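Local coordinates for AvGluR1 ligand binding domain (Adineta vaga, PDB 4IO4), which binds amino acids such as L-glutamate, and here serine, as the ligand-binding domain of a receptor that is probably a ligand-gated ion channel, at residues A[65-70]-A[137-142]; A[86-91]-A[204-209]; A[107-112]-A[176-181]; A[133-138]-A[154-159]. All coordinates share one frame; numbering follows the deposited sequence.

Contact 1 (A[65-70]-A[137-142]). With SER (serine), chain C.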
loop_
_atom_site.group_PDB
_atom_site.type_symbol
_atom_site.label_atom_id
_atom_site.label_comp_id
_atom_site.label_asym_id
_atom_site.label_seq_id
_atom_site.Cartn_x
_atom_site.Cartn_y
_atom_site.Cartn_z
ATOM N N THR A 65 1.554 -25.997 2.214
ATOM C CA THR A 65 2.623 -24.985 2.300
ATOM C C THR A 65 2.055 -23.737 2.971
ATOM O O THR A 65 0.954 -23.286 2.640
ATOM C CB THR A 65 3.170 -24.585 0.898
ATOM O OG1 THR A 65 3.680 -25.725 0.225
ATOM C CG2 THR A 65 4.286 -23.520 1.000
ATOM N N SER A 66 2.775 -23.180 3.934
ATOM C CA SER A 66 2.328 -21.946 4.568
ATOM C C SER A 66 2.868 -20.750 3.822
ATOM O O SER A 66 3.694 -20.908 2.933
ATOM C CB SER A 66 2.792 -21.871 6.024
ATOM O OG SER A 66 4.191 -21.699 6.108
ATOM N N TYR A 67 2.401 -19.552 4.168
ATOM C CA TYR A 67 2.862 -18.346 3.483
ATOM C C TYR A 67 4.318 -18.045 3.810
ATOM O O TYR A 67 5.158 -17.738 2.922
ATOM C CB TYR A 67 1.931 -17.168 3.765
ATOM C CG TYR A 67 0.712 -17.264 2.900
ATOM C CD1 TYR A 67 -0.302 -18.142 3.203
ATOM C CD2 TYR A 67 0.589 -16.510 1.746
ATOM C CE1 TYR A 67 -1.425 -18.249 2.366
ATOM C CE2 TYR A 67 -0.523 -16.626 0.902
ATOM C CZ TYR A 67 -1.503 -17.499 1.205
ATOM O OH TYR A 67 -2.603 -17.611 0.384
ATOM N N THR A 68 4.650 -18.225 5.078
ATOM C CA THR A 68 6.031 -18.091 5.505
ATOM C C THR A 68 6.889 -19.163 4.836
ATOM O O THR A 68 8.024 -18.898 4.444
ATOM C CB THR A 68 6.083 -18.112 7.047
ATOM O OG1 THR A 68 5.642 -16.829 7.482
ATOM C CG2 THR A 68 7.472 -18.340 7.547
ATOM N N GLY A 69 6.341 -20.359 4.679
ATOM C CA GLY A 69 7.027 -21.441 4.009
ATOM C C GLY A 69 7.341 -21.105 2.552
ATOM O O GLY A 69 8.422 -21.426 2.033
ATOM N N LEU A 70 6.392 -20.472 1.876
ATOM C CA LEU A 70 6.620 -20.056 0.484
ATOM C C LEU A 70 7.759 -19.038 0.391
ATOM O O LEU A 70 8.682 -19.151 -0.427
ATOM C CB LEU A 70 5.336 -19.495 -0.090
ATOM C CG LEU A 70 5.331 -18.973 -1.525
ATOM C CD1 LEU A 70 5.587 -20.076 -2.499
ATOM C CD2 LEU A 70 4.006 -18.299 -1.828
ATOM N N ILE A 137 -0.869 -21.309 11.107
ATOM C CA ILE A 137 0.545 -21.069 11.368
ATOM C C ILE A 137 1.248 -20.599 10.080
ATOM O O ILE A 137 0.860 -20.977 8.957
ATOM C CB ILE A 137 1.234 -22.308 11.964
ATOM C CG1 ILE A 137 1.179 -23.482 10.992
ATOM C CG2 ILE A 137 0.595 -22.659 13.340
ATOM C CD1 ILE A 137 1.984 -24.709 11.474
ATOM N N GLY A 138 2.272 -19.769 10.254
ATOM C CA GLY A 138 3.056 -19.252 9.149
ATOM C C GLY A 138 2.309 -18.216 8.324
ATOM O O GLY A 138 2.523 -18.100 7.123
ATOM N N THR A 139 1.404 -17.494 8.968
ATOM C CA THR A 139 0.686 -16.394 8.332
ATOM C C THR A 139 0.844 -15.144 9.151
ATOM O O THR A 139 1.236 -15.178 10.325
ATOM C CB THR A 139 -0.825 -16.667 8.170
ATOM O OG1 THR A 139 -1.473 -16.728 9.456
ATOM C CG2 THR A 139 -1.050 -17.957 7.413
ATOM N N ALA A 140 0.504 -14.029 8.537
ATOM C CA ALA A 140 0.574 -12.752 9.214
ATOM C C ALA A 140 -0.425 -12.699 10.361
ATOM O O ALA A 140 -0.191 -12.030 11.379
ATOM C CB ALA A 140 0.333 -11.636 8.221
ATOM N N GLY A 141 -1.530 -13.420 10.231
ATOM C CA GLY A 141 -2.472 -13.560 11.338
ATOM C C GLY A 141 -1.856 -14.133 12.620
ATOM O O GLY A 141 -2.163 -13.713 13.751
ATOM N N GLU A 142 -0.978 -15.103 12.456
ATOM C CA GLU A 142 -0.255 -15.642 13.598
ATOM C C GLU A 142 0.574 -14.560 14.253
ATOM O O GLU A 142 0.548 -14.439 15.488
ATOM C CB GLU A 142 0.617 -16.818 13.190
ATOM C CG GLU A 142 1.397 -17.400 14.356
ATOM C CD GLU A 142 2.361 -18.561 14.010
ATOM O OE1 GLU A 142 2.839 -18.722 12.862
ATOM O OE2 GLU A 142 2.672 -19.340 14.939
HETATM N N SER C . -1.728 -12.855 3.546
HETATM C CA SER C . -1.375 -13.841 4.635
HETATM C C SER C . 0.115 -14.047 4.705
HETATM O O SER C . 0.872 -13.653 3.763
HETATM C CB SER C . -2.085 -15.188 4.452
HETATM O OG SER C . -3.456 -15.090 4.787
HETATM O OXT SER C . 0.565 -14.617 5.717
#
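Thr-68 and Gly-138 bring the N-terminal ends of helices 67-75 and 140-149 together, their CA atoms 4.8 Å apart, and the Thr-68 N-H reaches the Gly-138 carbonyl O over 3.0 Å at 156°, tilted somewhat from the carbonyl plane. Next to this bond the Thr-68 CB packs on the same oxygen, while the Thr-68 hydroxyl has Arg-92 as a partner. Gly-138 has a positive phi of 72°, and a side chain here would run into Ser-66 OG. Ser-66 OG is already engaged as the N-cap of its own helix, accepting from Gly-69 N at 2.9 Å. On the other segment Glu-142, from the first turn of its helix, extends its side chain, and its OE1 takes the Gly-138 N-H at 2.9 Å from above the carboxylate plane, steadying the glycine turn. Tyr-67 carries the contact to the ligand. With CG opposite its carbonyl carbon (chi1 -79°), its ring lies flat against the bound serine, whose CB sits 3.6 Å from the ring plane, over its centre; the Tyr-67 hydroxyl is held by Asp-85 and Arg-162. From the facing segment Ala-140 N gives a hydrogen bond of 2.9 Å to the serine OXT, so this carboxylate oxygen lies close to the start of a helix, which would probably stabilise its charge. An amino acid held between a tyrosine ring of one lobe and a helix N-terminus of the other is consistent with the two-lobed cleft of ionotropic glutamate receptor ligand-binding domains.

Contact 2 (A[86-91]-A[204-209]). With SER (serine), chain C.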
loop_
_atom_site.group_PDB
_atom_site.type_symbol
_atom_site.label_atom_id
_atom_site.label_comp_id
_atom_site.label_asym_id
_atom_site.label_seq_id
_atom_site.Cartn_x
_atom_site.Cartn_y
_atom_site.Cartn_z
ATOM N N ILE A 86 0.248 -12.385 -0.561
ATOM C CA ILE A 86 1.362 -12.537 0.353
ATOM C C ILE A 86 1.610 -11.199 1.047
ATOM O O ILE A 86 1.982 -10.202 0.419
ATOM C CB ILE A 86 2.611 -12.989 -0.379
ATOM C CG1 ILE A 86 2.341 -14.235 -1.194
ATOM C CG2 ILE A 86 3.752 -13.208 0.576
ATOM C CD1 ILE A 86 3.514 -14.570 -2.208
ATOM N N THR A 87 1.376 -11.186 2.356
ATOM C CA THR A 87 1.522 -9.994 3.151
ATOM C C THR A 87 2.967 -9.599 3.345
ATOM O O THR A 87 3.814 -10.427 3.677
ATOM C CB THR A 87 0.820 -10.201 4.516
ATOM O OG1 THR A 87 -0.544 -10.537 4.267
ATOM C CG2 THR A 87 0.920 -8.982 5.383
ATOM N N VAL A 88 3.258 -8.320 3.117
ATOM C CA VAL A 88 4.590 -7.805 3.380
ATOM C C VAL A 88 4.758 -7.617 4.891
ATOM O O VAL A 88 3.987 -6.891 5.512
ATOM C CB VAL A 88 4.841 -6.461 2.655
ATOM C CG1 VAL A 88 6.272 -6.055 2.849
ATOM C CG2 VAL A 88 4.539 -6.564 1.165
ATOM N N THR A 89 5.731 -8.290 5.497
ATOM C CA THR A 89 5.990 -8.166 6.946
ATOM C C THR A 89 7.461 -7.892 7.232
ATOM O O THR A 89 8.330 -8.213 6.424
ATOM C CB THR A 89 5.613 -9.460 7.769
ATOM O OG1 THR A 89 6.520 -10.531 7.445
ATOM C CG2 THR A 89 4.210 -9.908 7.463
ATOM N N SER A 90 7.747 -7.313 8.397
ATOM C CA SER A 90 9.119 -7.005 8.792
ATOM C C SER A 90 9.987 -8.269 8.841
ATOM O O SER A 90 11.119 -8.275 8.355
ATOM C CB SER A 90 9.165 -6.287 10.144
ATOM O OG SER A 90 8.569 -7.060 11.188
ATOM N N ALA A 91 9.456 -9.337 9.420
ATOM C CA ALA A 91 10.222 -10.579 9.544
ATOM C C ALA A 91 10.559 -11.170 8.164
ATOM O O ALA A 91 11.690 -11.629 7.930
ATOM C CB ALA A 91 9.471 -11.604 10.403
ATOM N N LYS A 204 -3.700 -3.293 9.021
ATOM C CA LYS A 204 -3.546 -2.705 7.690
ATOM C C LYS A 204 -2.142 -2.993 7.153
ATOM O O LYS A 204 -1.133 -2.755 7.844
ATOM C CB LYS A 204 -3.789 -1.192 7.749
ATOM C CG LYS A 204 -5.182 -0.844 8.248
ATOM C CD LYS A 204 -5.535 0.631 8.092
ATOM C CE LYS A 204 -6.938 0.927 8.667
ATOM N NZ LYS A 204 -8.034 0.119 8.021
ATOM N N SER A 205 -2.090 -3.482 5.928
ATOM C CA SER A 205 -0.874 -4.017 5.339
ATOM C C SER A 205 -0.974 -3.970 3.822
ATOM O O SER A 205 -1.875 -3.322 3.275
ATOM C CB SER A 205 -0.691 -5.445 5.816
ATOM O OG SER A 205 -1.885 -6.205 5.630
ATOM N N THR A 206 -0.036 -4.617 3.136
ATOM C CA THR A 206 -0.054 -4.722 1.679
ATOM C C THR A 206 0.362 -6.110 1.251
ATOM O O THR A 206 0.988 -6.852 2.019
ATOM C CB THR A 206 0.932 -3.725 1.029
ATOM O OG1 THR A 206 2.261 -3.974 1.509
ATOM C CG2 THR A 206 0.518 -2.296 1.377
ATOM N N PHE A 207 -0.010 -6.462 0.036
ATOM C CA PHE A 207 0.495 -7.643 -0.610
ATOM C C PHE A 207 1.580 -7.198 -1.584
ATOM O O PHE A 207 1.422 -6.214 -2.305
ATOM C CB PHE A 207 -0.574 -8.398 -1.420
ATOM C CG PHE A 207 -1.712 -8.969 -0.611
ATOM C CD1 PHE A 207 -1.544 -9.353 0.713
ATOM C CD2 PHE A 207 -2.951 -9.197 -1.219
ATOM C CE1 PHE A 207 -2.599 -9.911 1.418
ATOM C CE2 PHE A 207 -4.025 -9.730 -0.505
ATOM C CZ PHE A 207 -3.858 -10.093 0.802
ATOM N N GLY A 208 2.669 -7.946 -1.640
ATOM C CA GLY A 208 3.721 -7.688 -2.608
ATOM C C GLY A 208 4.182 -8.981 -3.266
ATOM O O GLY A 208 3.988 -10.065 -2.717
ATOM N N ILE A 209 4.791 -8.868 -4.438
ATOM C CA ILE A 209 5.456 -9.988 -5.057
ATOM C C ILE A 209 6.786 -10.198 -4.365
ATOM O O ILE A 209 7.505 -9.225 -4.121
ATOM C CB ILE A 209 5.683 -9.714 -6.551
ATOM C CG1 ILE A 209 4.323 -9.659 -7.248
ATOM C CG2 ILE A 209 6.582 -10.777 -7.146
ATOM C CD1 ILE A 209 4.395 -9.343 -8.751
HETATM N N SER C . -1.728 -12.855 3.546
HETATM C CA SER C . -1.375 -13.841 4.635
HETATM C C SER C . 0.115 -14.047 4.705
HETATM O O SER C . 0.872 -13.653 3.763
HETATM C CB SER C . -2.085 -15.188 4.452
HETATM O OG SER C . -3.456 -15.090 4.787
HETATM O OXT SER C . 0.565 -14.617 5.717
HETATM O O HOH W 1 2.374 -4.981 5.067
#
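Val-88 N donates to Thr-206 O over 2.9 Å at 168°, and Gly-208 N to Ile-86 O over 3.1 Å; together they bridge Thr-87 and Phe-207. Thr-87, between the two bonds, turns to the ligand: its N-H meets the serine O at 2.9 Å, almost straight, and its OG1 accepts from the serine N at 2.7 Å. The hydroxyl can do so because it lies opposite the Thr-87 carbonyl carbon (chi1 -57°), which leaves CG2 to rest on Ser-205 CB. A water lies between Val-88 O and Thr-206 N, though its distance to the former is unusually short. Strand 200-211 is one of the two strands that pass between the lobes in this receptor fold, and the bridge ties it to the ligand-binding loop of the first lobe. The Phe-207 ring presents its edge to Thr-87 OG1, in plane, with Phe-207 CE1 3.6 Å from Thr-87 OG1. Trading this ring for an alanine would probably open a gap beside the ligand's amino group and remove the ring edge that abuts Thr-87 OG1. Farther out, the Val-88 and Thr-206 side chains cross obliquely, CG2 of the valine 3.5 Å from OG1 of the threonine, and Val-88 packs on Asn-100 of the second subunit.

Contact 3 (A[107-112]-A[176-181]). With SER (serine), chain C.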
loop_
_atom_site.group_PDB
_atom_site.type_symbol
_atom_site.label_atom_id
_atom_site.label_comp_id
_atom_site.label_asym_id
_atom_site.label_seq_id
_atom_site.Cartn_x
_atom_site.Cartn_y
_atom_site.Cartn_z
ATOM N N MET A 107 -7.137 -7.388 7.876
ATOM C CA MET A 107 -7.729 -8.663 8.273
ATOM C C MET A 107 -9.063 -8.435 8.965
ATOM O O MET A 107 -9.342 -7.329 9.458
ATOM C CB MET A 107 -6.769 -9.465 9.178
ATOM C CG MET A 107 -5.656 -10.211 8.415
ATOM S SD MET A 107 -4.645 -11.299 9.454
ATOM C CE MET A 107 -3.749 -10.100 10.416
ATOM N N ARG A 108 -9.883 -9.479 8.950
ATOM C CA ARG A 108 -11.152 -9.529 9.654
ATOM C C ARG A 108 -11.254 -10.842 10.429
ATOM O O ARG A 108 -10.549 -11.831 10.136
ATOM C CB ARG A 108 -12.303 -9.366 8.668
ATOM C CG ARG A 108 -12.203 -8.018 7.966
ATOM C CD ARG A 108 -13.481 -7.379 7.690
ATOM N NE ARG A 108 -14.342 -7.230 8.860
ATOM C CZ ARG A 108 -15.655 -7.138 8.751
ATOM N NH1 ARG A 108 -16.208 -7.169 7.545
ATOM N NH2 ARG A 108 -16.413 -7.014 9.820
ATOM N N ILE A 109 -12.086 -10.825 11.450
ATOM C CA ILE A 109 -12.429 -12.010 12.212
ATOM C C ILE A 109 -13.506 -12.787 11.473
ATOM O O ILE A 109 -14.539 -12.229 11.061
ATOM C CB ILE A 109 -12.933 -11.620 13.607
ATOM C CG1 ILE A 109 -11.885 -10.760 14.335
ATOM C CG2 ILE A 109 -13.292 -12.858 14.403
ATOM C CD1 ILE A 109 -12.388 -10.125 15.647
ATOM N N LEU A 110 -13.255 -14.081 11.305
ATOM C CA LEU A 110 -14.179 -15.025 10.658
ATOM C C LEU A 110 -14.827 -15.895 11.723
ATOM O O LEU A 110 -14.145 -16.363 12.633
ATOM C CB LEU A 110 -13.415 -15.931 9.714
ATOM C CG LEU A 110 -14.175 -17.032 8.968
ATOM C CD1 LEU A 110 -15.068 -16.477 7.882
ATOM C CD2 LEU A 110 -13.157 -17.961 8.353
ATOM N N MET A 111 -16.128 -16.118 11.606
ATOM C CA MET A 111 -16.845 -16.917 12.600
ATOM C C MET A 111 -18.081 -17.527 11.968
ATOM O O MET A 111 -18.459 -17.171 10.833
ATOM C CB MET A 111 -17.252 -16.048 13.773
ATOM C CG MET A 111 -18.399 -15.072 13.451
ATOM S SD MET A 111 -18.775 -13.945 14.834
ATOM C CE MET A 111 -20.292 -13.162 14.256
ATOM N N ARG A 112 -18.714 -18.455 12.673
ATOM C CA ARG A 112 -20.000 -18.979 12.210
ATOM C C ARG A 112 -21.066 -17.914 12.386
ATOM O O ARG A 112 -21.084 -17.201 13.389
ATOM C CB ARG A 112 -20.450 -20.208 13.008
ATOM C CG ARG A 112 -19.567 -21.421 12.955
ATOM C CD ARG A 112 -20.193 -22.544 13.794
ATOM N NE ARG A 112 -20.207 -22.228 15.226
ATOM C CZ ARG A 112 -19.144 -22.312 16.038
ATOM N NH1 ARG A 112 -17.948 -22.688 15.570
ATOM N NH2 ARG A 112 -19.266 -21.982 17.312
ATOM N N VAL A 176 -13.544 -18.801 16.227
ATOM C CA VAL A 176 -13.093 -17.693 15.391
ATOM C C VAL A 176 -11.769 -18.008 14.746
ATOM O O VAL A 176 -11.012 -18.857 15.229
ATOM C CB VAL A 176 -12.867 -16.374 16.176
ATOM C CG1 VAL A 176 -14.125 -15.863 16.790
ATOM C CG2 VAL A 176 -11.785 -16.528 17.215
ATOM N N SER A 177 -11.497 -17.323 13.636
ATOM C CA SER A 177 -10.169 -17.260 13.073
ATOM C C SER A 177 -9.977 -15.882 12.427
ATOM O O SER A 177 -10.862 -15.043 12.496
ATOM C CB SER A 177 -9.938 -18.340 12.024
ATOM O OG SER A 177 -8.541 -18.395 11.739
ATOM N N PHE A 178 -8.814 -15.673 11.824
ATOM C CA PHE A 178 -8.503 -14.446 11.071
ATOM C C PHE A 178 -8.331 -14.713 9.585
ATOM O O PHE A 178 -7.732 -15.724 9.202
ATOM C CB PHE A 178 -7.215 -13.817 11.559
ATOM C CG PHE A 178 -7.226 -13.419 13.008
ATOM C CD1 PHE A 178 -8.409 -13.103 13.664
ATOM C CD2 PHE A 178 -6.029 -13.321 13.711
ATOM C CE1 PHE A 178 -8.406 -12.732 15.013
ATOM C CE2 PHE A 178 -6.035 -12.949 15.073
ATOM C CZ PHE A 178 -7.229 -12.639 15.702
ATOM N N MET A 179 -8.817 -13.785 8.746
ATOM C CA MET A 179 -8.631 -13.875 7.292
ATOM C C MET A 179 -8.373 -12.494 6.715
ATOM O O MET A 179 -8.910 -11.504 7.205
ATOM C CB MET A 179 -9.867 -14.414 6.563
ATOM C CG MET A 179 -10.025 -15.904 6.539
ATOM S SD MET A 179 -11.357 -16.397 5.405
ATOM C CE MET A 179 -10.495 -16.414 3.848
ATOM N N ASP A 180 -7.612 -12.454 5.624
ATOM C CA ASP A 180 -7.445 -11.236 4.867
ATOM C C ASP A 180 -8.796 -10.847 4.345
ATOM O O ASP A 180 -9.622 -11.692 4.039
ATOM C CB ASP A 180 -6.513 -11.431 3.677
ATOM C CG ASP A 180 -5.109 -11.839 4.081
ATOM O OD1 ASP A 180 -4.602 -11.332 5.110
ATOM O OD2 ASP A 180 -4.511 -12.674 3.358
ATOM N N ILE A 181 -9.009 -9.548 4.235
ATOM C CA ILE A 181 -10.301 -9.026 3.891
ATOM C C ILE A 181 -10.814 -9.420 2.514
ATOM O O ILE A 181 -11.995 -9.746 2.368
ATOM C CB ILE A 181 -10.302 -7.497 4.043
ATOM C CG1 ILE A 181 -11.747 -6.979 4.057
ATOM C CG2 ILE A 181 -9.451 -6.822 2.989
ATOM C CD1 ILE A 181 -11.840 -5.543 4.552
HETATM N N SER C . -1.728 -12.855 3.546
HETATM C CA SER C . -1.375 -13.841 4.635
HETATM C C SER C . 0.115 -14.047 4.705
HETATM O O SER C . 0.872 -13.653 3.763
HETATM C CB SER C . -2.085 -15.188 4.452
HETATM O OG SER C . -3.456 -15.090 4.787
HETATM O OXT SER C . 0.565 -14.617 5.717
#
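Asp-180 swings its carboxylate opposite its own carbonyl carbon (chi1 -62°), and Met-107 sets CG opposite its carbonyl carbon (chi1 -80°), within 3.6 Å of Asp-180 OD1, and runs on extended to SD, which lies against Phe-178 CB. The other carboxylate oxygen, Asp-180 OD2, accepts twice from the bound serine, from its N at 2.8 Å and its OG at 3.0 Å, while OD1 is held by Asn-105, a second-shell residue that fixes the rotation of the group. With an asparagine in its place, the ligand's ammonium would probably lose its charged mate at this point. Behind the site the strands run antiparallel with a marked twist, 140° between their directions. Arg-108 and Met-179 exchange two hydrogen bonds, as do Leu-110 and Ser-177. Ile-109 lies alongside both neighbours on one face of the sheet, its CG1 4.1 Å from Phe-178 CE1 and its CG2 3.9 Å from Val-176 CG1. On the other face Leu-110 CD2 meets Met-179 SD at 3.8 Å. This antiparallel pair belongs to the sheet of the second lobe: helix 162-171 packs over the Leu-110 and Met-179 face, strand 195-198 borders 107-112 along its other edge, and Phe-202 meets Phe-178 edge-to-face.

Contact 4 (A[133-138]-A[154-159]). With SER (serine), chain C.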
loop_
_atom_site.group_PDB
_atom_site.type_symbol
_atom_site.label_atom_id
_atom_site.label_comp_id
_atom_site.label_asym_id
_atom_site.label_seq_id
_atom_site.Cartn_x
_atom_site.Cartn_y
_atom_site.Cartn_z
ATOM N N ILE A 133 -9.582 -20.326 19.469
ATOM C CA ILE A 133 -9.156 -19.367 18.457
ATOM C C ILE A 133 -8.248 -20.095 17.504
ATOM O O ILE A 133 -7.116 -20.468 17.854
ATOM C CB ILE A 133 -8.420 -18.187 19.096
ATOM C CG1 ILE A 133 -9.320 -17.544 20.142
ATOM C CG2 ILE A 133 -8.020 -17.177 18.039
ATOM C CD1 ILE A 133 -8.662 -16.423 20.961
ATOM N N GLY A 134 -8.733 -20.327 16.299
ATOM C CA GLY A 134 -7.922 -20.979 15.289
ATOM C C GLY A 134 -7.003 -20.006 14.565
ATOM O O GLY A 134 -7.411 -18.921 14.142
ATOM N N ILE A 135 -5.742 -20.384 14.419
ATOM C CA ILE A 135 -4.776 -19.502 13.757
ATOM C C ILE A 135 -3.949 -20.317 12.818
ATOM O O ILE A 135 -3.288 -21.274 13.238
ATOM C CB ILE A 135 -3.823 -18.850 14.768
ATOM C CG1 ILE A 135 -4.586 -17.912 15.721
ATOM C CG2 ILE A 135 -2.674 -18.149 14.027
ATOM C CD1 ILE A 135 -5.147 -16.659 15.089
ATOM N N ARG A 136 -3.969 -19.954 11.543
ATOM C CA ARG A 136 -3.143 -20.619 10.572
ATOM C C ARG A 136 -1.666 -20.295 10.825
ATOM O O ARG A 136 -1.248 -19.137 10.754
ATOM C CB ARG A 136 -3.546 -20.187 9.172
ATOM C CG ARG A 136 -4.820 -20.825 8.641
ATOM C CD ARG A 136 -5.231 -20.206 7.242
ATOM N NE ARG A 136 -5.736 -18.851 7.436
ATOM C CZ ARG A 136 -5.462 -17.813 6.652
ATOM N NH1 ARG A 136 -4.663 -17.937 5.592
ATOM N NH2 ARG A 136 -5.989 -16.631 6.952
ATOM N N ILE A 137 -0.869 -21.309 11.107
ATOM C CA ILE A 137 0.545 -21.069 11.368
ATOM C C ILE A 137 1.248 -20.599 10.080
ATOM O O ILE A 137 0.860 -20.977 8.957
ATOM C CB ILE A 137 1.234 -22.308 11.964
ATOM C CG1 ILE A 137 1.179 -23.482 10.992
ATOM C CG2 ILE A 137 0.595 -22.659 13.340
ATOM C CD1 ILE A 137 1.984 -24.709 11.474
ATOM N N GLY A 138 2.272 -19.769 10.254
ATOM C CA GLY A 138 3.056 -19.252 9.149
ATOM C C GLY A 138 2.309 -18.216 8.324
ATOM O O GLY A 138 2.523 -18.100 7.123
ATOM N N ARG A 154 2.174 -19.213 22.218
ATOM C CA ARG A 154 1.541 -19.950 21.127
ATOM C C ARG A 154 0.496 -20.897 21.709
ATOM O O ARG A 154 0.675 -22.103 21.735
ATOM C CB ARG A 154 2.574 -20.687 20.267
ATOM C CG ARG A 154 2.963 -19.892 19.030
ATOM C CD ARG A 154 4.138 -20.488 18.281
ATOM N NE ARG A 154 4.940 -19.434 17.691
ATOM C CZ ARG A 154 5.947 -18.807 18.294
ATOM N NH1 ARG A 154 6.314 -19.125 19.530
ATOM N NH2 ARG A 154 6.602 -17.850 17.641
ATOM N N ASN A 155 -0.607 -20.317 22.187
ATOM C CA ASN A 155 -1.610 -21.062 22.928
ATOM C C ASN A 155 -2.921 -21.229 22.156
ATOM O O ASN A 155 -3.944 -21.627 22.724
ATOM C CB ASN A 155 -1.868 -20.372 24.289
ATOM C CG ASN A 155 -2.329 -18.920 24.121
ATOM O OD1 ASN A 155 -2.663 -18.502 23.020
ATOM N ND2 ASN A 155 -2.377 -18.172 25.212
ATOM N N PHE A 156 -2.886 -20.907 20.867
ATOM C CA PHE A 156 -4.055 -21.021 19.990
ATOM C C PHE A 156 -4.215 -22.447 19.456
ATOM O O PHE A 156 -3.373 -23.345 19.690
ATOM C CB PHE A 156 -3.940 -20.070 18.803
ATOM C CG PHE A 156 -2.599 -20.145 18.092
ATOM C CD1 PHE A 156 -2.330 -21.143 17.177
ATOM C CD2 PHE A 156 -1.600 -19.229 18.374
ATOM C CE1 PHE A 156 -1.075 -21.202 16.546
ATOM C CE2 PHE A 156 -0.365 -19.291 17.752
ATOM C CZ PHE A 156 -0.097 -20.279 16.858
ATOM N N TYR A 157 -5.283 -22.631 18.698
ATOM C CA TYR A 157 -5.551 -23.871 17.979
ATOM C C TYR A 157 -4.894 -23.754 16.598
ATOM O O TYR A 157 -5.302 -22.938 15.766
ATOM C CB TYR A 157 -7.053 -24.097 17.846
ATOM C CG TYR A 157 -7.411 -25.468 17.325
ATOM C CD1 TYR A 157 -7.333 -25.766 15.963
ATOM C CD2 TYR A 157 -7.808 -26.473 18.188
ATOM C CE1 TYR A 157 -7.645 -27.030 15.491
ATOM C CE2 TYR A 157 -8.110 -27.741 17.718
ATOM C CZ TYR A 157 -8.034 -28.008 16.372
ATOM O OH TYR A 157 -8.331 -29.274 15.927
ATOM N N PRO A 158 -3.840 -24.531 16.367
ATOM C CA PRO A 158 -3.081 -24.272 15.145
ATOM C C PRO A 158 -3.797 -24.846 13.930
ATOM O O PRO A 158 -4.423 -25.889 14.021
ATOM C CB PRO A 158 -1.757 -24.991 15.395
ATOM C CG PRO A 158 -2.093 -26.065 16.349
ATOM C CD PRO A 158 -3.242 -25.596 17.181
ATOM N N LEU A 159 -3.720 -24.154 12.806
ATOM C CA LEU A 159 -4.336 -24.623 11.562
ATOM C C LEU A 159 -3.321 -24.679 10.429
ATOM O O LEU A 159 -2.512 -23.749 10.243
ATOM C CB LEU A 159 -5.464 -23.669 11.144
ATOM C CG LEU A 159 -6.583 -23.452 12.152
ATOM C CD1 LEU A 159 -7.423 -22.205 11.853
ATOM C CD2 LEU A 159 -7.489 -24.685 12.210
HETATM N N SER C . -1.728 -12.855 3.546
HETATM C CA SER C . -1.375 -13.841 4.635
HETATM C C SER C . 0.115 -14.047 4.705
HETATM O O SER C . 0.872 -13.653 3.763
HETATM C CB SER C . -2.085 -15.188 4.452
HETATM O OG SER C . -3.456 -15.090 4.787
HETATM O OXT SER C . 0.565 -14.617 5.717
HETATM O O HOH W 2 -0.871 -22.808 8.202
#
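Phe-156 lays its ring across Ile-135, whose CB sits over one face in a CH-pi contact, 3.9 Å from the ring centroid and displaced toward the rim. The two side chains cross at about a right angle inside a beta-alpha-beta crossover, in which strand 134-136 passes through helix 140-149 to the parallel strand 157-159. A chi1 of 49° wedges the Phe-156 ring between its own backbone N and carbonyl carbon and turns it back over the sheet, where Ile-137 CG2 approaches its edge, 3.9 Å from CE1. Tyr-145 of the connecting helix meets the same ring edge-to-face. The backbones are joined in parallel fashion: Tyr-157 N to Ile-133 O, Ile-135 N to Tyr-157 O, Leu-159 N to Ile-135 O and Ile-137 N to Leu-159 O. On the opposite face Leu-159 presses its CD1 to 3.5 Å from Gly-134 C, in the place a CB on that glycine would need. Leu-159 CB also lies against the Arg-136 chain, 3.8 Å from its CG. That chain bends at chi3 (-72°) to send the guanidinium toward the ligand; NH2 is hydrogen-bonded to Phe-178 O, and NH1 reaches the bound serine OG from the guanidinium edge at 3.2 Å.

In the fold
All four contacts meet the one bound serine, which occupies the site where L-glutamate is also seen to bind. Contact 1 spans the cleft and contact 2 joins an interlobe strand to the first lobe; they touch where Ala-140 CB packs on Thr-87 CG2 at 3.9 Å. Contacts 3 and 4 build the second lobe and are probably joined by a backbone hydrogen bond, Gly-134 N to Val-176 O, 2.9 Å. Contact 2 adjoins contact 3 through Phe-207 CZ, 3.7 Å from Asp-180 OD2. Contacts 2 and 4, their centres about 19 Å apart, do not touch, yet both hold the ligand: a site assembled from segments distant in sequence.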